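Local coordinates for EDTA monooxygenase (EDTA-degrading bacterium BNC1, PDB 5DQP), which probably acts as an FMN-dependent monooxygenase in the bacterial degradation of EDTA, using reduced flavin and molecular oxygen, at residues L316-F321 with V338-L342; G235-R241 with D371-A377; F166-E170 with P201-Y205. All blocks are in the same frame, centred on the assembly; numbering follows the deposited sequence.

Overall arrangement
The chain is a luciferase-like TIM barrel, and the three contacts lie away from the predicted FMN-binding residues such as Asp57, His143 and Ser216. Contact 2 joins two barrel helices. Contact 1, its centre 18 Å from that of contact 2, packs the helical excursion between strands 262-271 and 358-360 and is nested in the chain loop that contact 2 closes. The two touch directly: Val340 CG2 packs 3.5 Å from Gly235 C. Contact 3 is remote, with centres 56 Å from contact 1 and 39 Å from contact 2. It lies on the opposite side of the chain's centre from contact 1, against the second subunit.

Contact 1. Residues L316-F321 with V338-L342; sequences LQEKDF and VDVAL
The Phe321 ring takes Val338 over one face and Leu342 at its edge, while Ala341 approaches obliquely near the ring's far end. Val338 CG2 sits 3.9 Å from the centroid of the Phe321 ring, 18° off the normal, in a CH-pi contact displaced toward the rim. The CD2 methyl of Leu342 lies near the ring plane, and Phe321 CZ meets Ala341 CB at 3.9 Å. This packing belongs to the helical excursion between strands 262-271 and 358-360 of the luciferase-like TIM barrel, where the loop 316-321 folds back on helix 331-344. Phe321 reaches across with CG anti to its own carbonyl carbon (chi1 -60°), and Val338 comes from the opposite direction. Leu316 adds its CD1 beside Ala341 CB, and both Leu316 and Phe321 also pack on Ile305. Ala341 in turn rests against Leu351 of helix 348-354.

Leu342 CD2 reaches the loop backbone as well, 3.6 Å from Glu318 N. The short 3-10 turn at 318-320 is tied back on itself. Asp320 N donates to Gln317 O, and Gln317 N returns a bond to Asp320 OD2 (2.6 Å), met from above the carboxylate plane. Polar contact between the two segments runs through one water, which donates to Leu316 O at 2.6 Å and to Ala341 O at 2.9 Å.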
# COMPACT_ATOMS: atom_id res chain seq x y z
N LEU A 316 -13.59 -2.47 -46.78
CA LEU A 316 -13.25 -1.07 -46.99
C LEU A 316 -11.97 -0.92 -47.81
O LEU A 316 -11.03 -1.72 -47.69
CB LEU A 316 -13.08 -0.37 -45.65
CG LEU A 316 -14.37 -0.21 -44.86
CD1 LEU A 316 -14.06 0.04 -43.37
CD2 LEU A 316 -15.16 0.94 -45.44
N GLN A 317 -11.94 0.12 -48.62
CA GLN A 317 -10.78 0.46 -49.43
C GLN A 317 -10.31 1.86 -49.06
O GLN A 317 -11.08 2.68 -48.55
CB GLN A 317 -11.09 0.42 -50.94
CG GLN A 317 -11.52 -0.96 -51.45
CD GLN A 317 -11.39 -1.05 -52.95
OE1 GLN A 317 -12.31 -0.69 -53.68
NE2 GLN A 317 -10.23 -1.51 -53.42
N GLU A 318 -9.04 2.11 -49.37
CA GLU A 318 -8.44 3.42 -49.11
C GLU A 318 -9.32 4.55 -49.64
O GLU A 318 -9.58 5.53 -48.93
CB GLU A 318 -7.05 3.48 -49.75
CG GLU A 318 -6.63 4.88 -50.15
CD GLU A 318 -6.49 5.81 -48.95
OE1 GLU A 318 -5.90 5.38 -47.92
OE2 GLU A 318 -6.96 6.98 -49.04
N LYS A 319 -9.80 4.42 -50.88
CA LYS A 319 -10.63 5.46 -51.49
C LYS A 319 -11.95 5.67 -50.77
O LYS A 319 -12.63 6.67 -51.04
CB LYS A 319 -10.91 5.11 -52.96
CG LYS A 319 -9.66 4.84 -53.79
CD LYS A 319 -10.00 4.35 -55.20
CE LYS A 319 -8.75 4.14 -56.05
NZ LYS A 319 -9.08 3.89 -57.49
N ASP A 320 -12.37 4.76 -49.90
CA ASP A 320 -13.66 4.93 -49.24
C ASP A 320 -13.61 5.95 -48.12
O ASP A 320 -14.65 6.50 -47.75
CB ASP A 320 -14.16 3.61 -48.64
CG ASP A 320 -14.39 2.52 -49.68
OD1 ASP A 320 -14.80 2.83 -50.82
OD2 ASP A 320 -14.17 1.35 -49.33
N PHE A 321 -12.43 6.22 -47.56
CA PHE A 321 -12.30 7.08 -46.39
C PHE A 321 -12.11 8.53 -46.80
O PHE A 321 -11.36 8.83 -47.74
CB PHE A 321 -11.11 6.65 -45.54
CG PHE A 321 -11.21 5.25 -45.01
CD1 PHE A 321 -11.95 4.98 -43.87
CD2 PHE A 321 -10.56 4.21 -45.65
CE1 PHE A 321 -12.05 3.70 -43.38
CE2 PHE A 321 -10.65 2.91 -45.15
CZ PHE A 321 -11.39 2.66 -44.01
N VAL A 338 -8.09 3.73 -39.84
CA VAL A 338 -7.92 3.43 -41.26
C VAL A 338 -6.88 2.34 -41.45
O VAL A 338 -7.10 1.37 -42.20
CB VAL A 338 -7.57 4.70 -42.05
CG1 VAL A 338 -7.17 4.31 -43.45
CG2 VAL A 338 -8.77 5.61 -42.10
N ASP A 339 -5.76 2.45 -40.75
CA ASP A 339 -4.69 1.45 -40.85
C ASP A 339 -5.19 0.07 -40.42
O ASP A 339 -4.90 -0.94 -41.07
CB ASP A 339 -3.50 1.89 -40.00
CG ASP A 339 -2.25 1.08 -40.27
OD1 ASP A 339 -2.22 0.34 -41.29
OD2 ASP A 339 -1.27 1.19 -39.48
N VAL A 340 -5.95 0.01 -39.32
CA VAL A 340 -6.54 -1.26 -38.88
C VAL A 340 -7.44 -1.84 -39.96
O VAL A 340 -7.35 -3.02 -40.30
CB VAL A 340 -7.30 -1.08 -37.56
CG1 VAL A 340 -8.05 -2.37 -37.23
CG2 VAL A 340 -6.34 -0.75 -36.44
N ALA A 341 -8.34 -1.01 -40.51
CA ALA A 341 -9.30 -1.54 -41.47
C ALA A 341 -8.60 -2.08 -42.71
O ALA A 341 -8.98 -3.13 -43.24
CB ALA A 341 -10.32 -0.47 -41.86
N LEU A 342 -7.57 -1.38 -43.19
CA LEU A 342 -6.88 -1.84 -44.39
C LEU A 342 -5.99 -3.03 -44.10
O LEU A 342 -5.99 -4.01 -44.87
CB LEU A 342 -6.07 -0.70 -45.01
CG LEU A 342 -6.93 0.44 -45.53
CD1 LEU A 342 -6.02 1.54 -46.02
CD2 LEU A 342 -7.90 -0.02 -46.64
O HOH W 1 -9.79 -3.32 -46.03

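Contact 2. Residues G235-R241 with D371-A377; sequences GSKPAGR and DWWQDEA
Lys237 and Trp372 form the tight part of this contact, their side chains lying alongside each other and running opposite ways. Lys237 CA stands over one face of the Trp372 indole, 4.0 Å from the centroid of its six-membered ring, while the carbonyl O of Gly235 lies in plane at the edge, 3.3 Å from Trp372 CZ2. That same oxygen also accepts a hydrogen bond from Arg354. Gly240, with no side chain to intervene, brings its CA close to Trp372 CZ3, and Ala377 CB rests against the Arg241 N to Lys237 O backbone bond, 3.7 Å from Lys237 O.

The two helices, 237-253 and 362-374, belong to the outer layer of the TIM barrel, and the second ends in a Schellman motif. Glu376, at positive phi, is its C-prime residue: Ala377 N bonds Trp372 O and Glu376 N bonds Trp373 O. The turn aims the carbonyl of Asp375 at Arg241 and leaves the Glu376 carboxylate to a salt bridge with Arg248.

The charged side is looser in its ion pairs and water bridges. Lys237 runs along the indole with CG anti to its N (chi1 -172°), then bends at its last two torsions. Its CE comes closer to the carboxylates than NZ, which stands 3.6 Å from Asp371 OD2 and forms a long salt bridge to Asp375 OD2. Exposed Arg241 donates from NH1 to Asp375 O (3.2 Å, 152°), tilted from the carbonyl plane. Two waters span the helix ends, one donating to Gly240 O and Ala377 O, the other to Arg241 O (2.9 Å) and Glu376 O (2.7 Å).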
# COMPACT_ATOMS: atom_id res chain seq x y z
N GLY A 235 -3.55 -1.10 -31.99
CA GLY A 235 -4.01 -0.48 -33.22
C GLY A 235 -3.66 -1.41 -34.35
O GLY A 235 -3.92 -2.62 -34.26
N SER A 236 -3.03 -0.89 -35.39
CA SER A 236 -2.69 -1.76 -36.50
C SER A 236 -1.42 -2.53 -36.18
O SER A 236 -0.58 -2.07 -35.42
CB SER A 236 -2.49 -0.95 -37.79
OG SER A 236 -1.22 -0.33 -37.80
N LYS A 237 -1.32 -3.74 -36.74
CA LYS A 237 -0.10 -4.52 -36.59
C LYS A 237 1.12 -3.79 -37.15
O LYS A 237 2.17 -3.82 -36.49
CB LYS A 237 -0.27 -5.88 -37.26
CG LYS A 237 0.87 -6.85 -37.02
CD LYS A 237 0.37 -8.27 -37.17
CE LYS A 237 1.25 -9.11 -38.08
NZ LYS A 237 0.77 -8.98 -39.47
N PRO A 238 1.08 -3.15 -38.34
CA PRO A 238 2.25 -2.38 -38.78
C PRO A 238 2.63 -1.25 -37.84
O PRO A 238 3.81 -1.08 -37.52
CB PRO A 238 1.81 -1.84 -40.16
CG PRO A 238 0.84 -2.87 -40.64
CD PRO A 238 0.06 -3.26 -39.40
N ALA A 239 1.66 -0.46 -37.39
CA ALA A 239 1.98 0.53 -36.38
C ALA A 239 2.44 -0.13 -35.08
O ALA A 239 3.17 0.48 -34.30
CB ALA A 239 0.77 1.44 -36.14
N GLY A 240 2.05 -1.38 -34.83
CA GLY A 240 2.59 -2.09 -33.68
C GLY A 240 4.08 -2.37 -33.83
O GLY A 240 4.86 -2.15 -32.90
N ARG A 241 4.48 -2.87 -35.00
CA ARG A 241 5.89 -3.15 -35.26
C ARG A 241 6.72 -1.88 -35.23
O ARG A 241 7.82 -1.86 -34.67
CB ARG A 241 6.04 -3.86 -36.60
CG ARG A 241 5.72 -5.34 -36.55
CD ARG A 241 5.40 -5.91 -37.94
NE ARG A 241 6.29 -5.36 -38.96
CZ ARG A 241 7.41 -5.94 -39.37
NH1 ARG A 241 7.78 -7.11 -38.84
NH2 ARG A 241 8.16 -5.37 -40.30
N ASP A 371 0.32 -14.15 -33.86
CA ASP A 371 0.63 -13.40 -35.06
C ASP A 371 1.37 -12.11 -34.73
O ASP A 371 2.43 -11.81 -35.31
CB ASP A 371 -0.65 -13.09 -35.84
CG ASP A 371 -0.35 -12.45 -37.20
OD1 ASP A 371 0.61 -12.91 -37.86
OD2 ASP A 371 -1.02 -11.47 -37.60
N TRP A 372 0.84 -11.34 -33.77
CA TRP A 372 1.52 -10.10 -33.38
C TRP A 372 2.88 -10.39 -32.78
O TRP A 372 3.88 -9.75 -33.13
CB TRP A 372 0.67 -9.32 -32.39
CG TRP A 372 -0.36 -8.43 -33.02
CD1 TRP A 372 -1.36 -8.81 -33.87
CD2 TRP A 372 -0.52 -7.02 -32.81
NE1 TRP A 372 -2.14 -7.72 -34.20
CE2 TRP A 372 -1.64 -6.61 -33.57
CE3 TRP A 372 0.17 -6.06 -32.07
CZ2 TRP A 372 -2.08 -5.29 -33.60
CZ3 TRP A 372 -0.26 -4.75 -32.10
CH2 TRP A 372 -1.39 -4.37 -32.86
N TRP A 373 2.92 -11.35 -31.85
CA TRP A 373 4.13 -11.59 -31.06
C TRP A 373 5.30 -11.99 -31.94
O TRP A 373 6.42 -11.48 -31.76
CB TRP A 373 3.86 -12.67 -30.00
CG TRP A 373 5.13 -13.20 -29.36
CD1 TRP A 373 5.88 -12.60 -28.38
CD2 TRP A 373 5.77 -14.44 -29.64
NE1 TRP A 373 6.95 -13.39 -28.05
CE2 TRP A 373 6.91 -14.53 -28.81
CE3 TRP A 373 5.49 -15.49 -30.53
CZ2 TRP A 373 7.77 -15.61 -28.85
CZ3 TRP A 373 6.35 -16.56 -30.56
CH2 TRP A 373 7.47 -16.63 -29.71
N GLN A 374 5.07 -12.89 -32.90
CA GLN A 374 6.16 -13.40 -33.72
C GLN A 374 6.64 -12.40 -34.76
O GLN A 374 7.81 -12.40 -35.13
CB GLN A 374 5.73 -14.69 -34.43
CG GLN A 374 6.89 -15.58 -34.76
CD GLN A 374 6.43 -16.91 -35.25
OE1 GLN A 374 5.78 -16.99 -36.29
NE2 GLN A 374 6.74 -17.97 -34.51
N ASP A 375 5.75 -11.56 -35.25
CA ASP A 375 6.13 -10.49 -36.16
C ASP A 375 6.65 -9.27 -35.41
O ASP A 375 6.83 -8.21 -36.01
CB ASP A 375 4.94 -10.14 -37.05
CG ASP A 375 4.62 -11.24 -38.07
OD1 ASP A 375 5.50 -12.09 -38.31
OD2 ASP A 375 3.50 -11.27 -38.62
N GLU A 376 6.85 -9.40 -34.09
CA GLU A 376 7.47 -8.36 -33.29
C GLU A 376 6.65 -7.08 -33.27
O GLU A 376 7.21 -5.98 -33.21
CB GLU A 376 8.88 -8.07 -33.79
CG GLU A 376 9.68 -9.34 -34.09
CD GLU A 376 10.70 -9.69 -33.01
OE1 GLU A 376 11.02 -10.89 -32.87
OE2 GLU A 376 11.19 -8.77 -32.31
N ALA A 377 5.33 -7.20 -33.36
CA ALA A 377 4.46 -6.09 -33.04
C ALA A 377 4.16 -6.03 -31.55
O ALA A 377 3.42 -5.14 -31.11
CB ALA A 377 3.16 -6.17 -33.83
O HOH W 2 3.25 -2.53 -30.29
O HOH W 3 9.15 -4.46 -34.40

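Contact 3. Residues F166-E170 with P201-Y205; sequences FPWDE and PLPPY
Trp168 lays its indole across the proline-rich run 201-205, meeting Pro201 and Pro204 each at about a right angle. From CB, the ring swings toward that run with CG anti to the carbonyl carbon (chi1 -58°). CG and CD1 then pass beneath Pro204, whose CD stands over the five-membered ring of Trp168, 3.5 Å from its centroid and 19° off the normal, in a CH-pi contact. Next around the ring, Trp168 NE1 donates to Leu202 O (3.0 Å, 153°), with the oxygen in the indole plane and the donor in the carbonyl plane. Beyond it, Trp168 CZ2 meets Pro201 CG at 3.8 Å, and CH2, at the ring's far rim, touches the same atom at 4.0 Å. The opposite indole face carries CD2 of Phe166, so the indole lies between the edge of the Phe166 ring and Pro204 CD.

Phe166 makes its own contact through CB, against Pro201 CB at 3.5 Å. Between the two aromatic residues, Pro167 centres an inverse gamma turn, consistent with the way their side chains come together. The contact joins two loops outside the barrel strands, and the second subunit packs on it: Phe33 of that subunit meets the Phe166 ring edge-to-face and also touches Trp168.

A water donates to Phe166 O and to Leu202 O (3.0 Å), which thereby accepts two bonds. Pro201, Pro203 and Pro204 lack a backbone N-H, and the polar group turned to the indole is a carbonyl, Leu202 O; the indole N-H satisfies it while the ring faces pack on apolar groups.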
# COMPACT_ATOMS: atom_id res chain seq x y z
N PHE A 166 22.31 -3.39 1.51
CA PHE A 166 22.51 -4.24 2.68
C PHE A 166 23.28 -5.51 2.27
O PHE A 166 23.07 -6.03 1.18
CB PHE A 166 21.14 -4.60 3.28
CG PHE A 166 21.19 -5.53 4.47
CD1 PHE A 166 21.42 -5.05 5.74
CD2 PHE A 166 21.03 -6.90 4.29
CE1 PHE A 166 21.49 -5.90 6.83
CE2 PHE A 166 21.09 -7.76 5.37
CZ PHE A 166 21.32 -7.26 6.65
N PRO A 167 24.27 -6.05 3.19
CA PRO A 167 25.12 -7.22 2.81
C PRO A 167 24.46 -8.59 3.00
O PRO A 167 24.66 -9.32 3.96
CB PRO A 167 26.35 -7.04 3.70
CG PRO A 167 25.88 -6.27 4.89
CD PRO A 167 24.63 -5.50 4.51
N TRP A 168 23.62 -8.95 2.02
CA TRP A 168 22.83 -10.18 2.09
C TRP A 168 23.68 -11.42 2.36
O TRP A 168 23.21 -12.36 2.99
CB TRP A 168 22.04 -10.37 0.78
CG TRP A 168 21.16 -9.24 0.50
CD1 TRP A 168 21.36 -8.24 -0.41
CD2 TRP A 168 19.96 -8.90 1.20
NE1 TRP A 168 20.34 -7.34 -0.35
CE2 TRP A 168 19.46 -7.72 0.63
CE3 TRP A 168 19.24 -9.50 2.25
CZ2 TRP A 168 18.28 -7.12 1.06
CZ3 TRP A 168 18.07 -8.91 2.67
CH2 TRP A 168 17.61 -7.74 2.09
N ASP A 169 24.92 -11.45 1.87
CA ASP A 169 25.81 -12.59 2.11
C ASP A 169 26.58 -12.50 3.43
O ASP A 169 27.33 -13.42 3.77
CB ASP A 169 26.81 -12.71 0.95
N GLU A 170 26.47 -11.40 4.15
CA GLU A 170 27.11 -11.26 5.43
C GLU A 170 26.16 -10.74 6.47
O GLU A 170 26.41 -9.77 7.12
CB GLU A 170 28.33 -10.36 5.32
CG GLU A 170 29.19 -10.57 4.10
CD GLU A 170 30.44 -9.74 4.11
OE1 GLU A 170 31.45 -10.20 4.67
OE2 GLU A 170 30.43 -8.62 3.57
N PRO A 201 16.26 -1.72 1.91
CA PRO A 201 17.50 -2.00 1.18
C PRO A 201 17.25 -2.55 -0.22
O PRO A 201 16.26 -3.23 -0.48
CB PRO A 201 18.18 -3.06 2.07
CG PRO A 201 16.98 -3.84 2.58
CD PRO A 201 15.89 -2.82 2.82
N LEU A 202 18.20 -2.26 -1.11
CA LEU A 202 18.18 -2.83 -2.45
C LEU A 202 18.30 -4.34 -2.35
O LEU A 202 19.19 -4.84 -1.64
CB LEU A 202 19.33 -2.28 -3.29
CG LEU A 202 19.38 -2.60 -4.79
CD1 LEU A 202 18.16 -2.00 -5.50
CD2 LEU A 202 20.64 -2.03 -5.37
N PRO A 203 17.44 -5.10 -3.00
CA PRO A 203 17.58 -6.55 -2.99
C PRO A 203 18.72 -6.97 -3.89
O PRO A 203 19.14 -6.21 -4.76
CB PRO A 203 16.22 -7.04 -3.54
CG PRO A 203 15.30 -5.80 -3.47
CD PRO A 203 16.23 -4.66 -3.72
N PRO A 204 19.23 -8.20 -3.73
CA PRO A 204 20.32 -8.66 -4.59
C PRO A 204 19.90 -8.88 -6.03
O PRO A 204 20.76 -8.91 -6.92
CB PRO A 204 20.76 -9.97 -3.92
CG PRO A 204 19.54 -10.45 -3.22
CD PRO A 204 18.85 -9.21 -2.72
N TYR A 205 18.62 -9.02 -6.31
CA TYR A 205 18.18 -9.19 -7.69
C TYR A 205 17.71 -7.87 -8.33
O TYR A 205 17.19 -7.88 -9.45
CB TYR A 205 17.07 -10.25 -7.74
CG TYR A 205 16.05 -10.01 -6.65
CD1 TYR A 205 15.07 -9.04 -6.81
CD2 TYR A 205 16.07 -10.75 -5.47
CE1 TYR A 205 14.17 -8.79 -5.82
CE2 TYR A 205 15.14 -10.51 -4.47
CZ TYR A 205 14.19 -9.53 -4.65
OH TYR A 205 13.26 -9.28 -3.67
O HOH W 4 22.21 -4.71 -1.44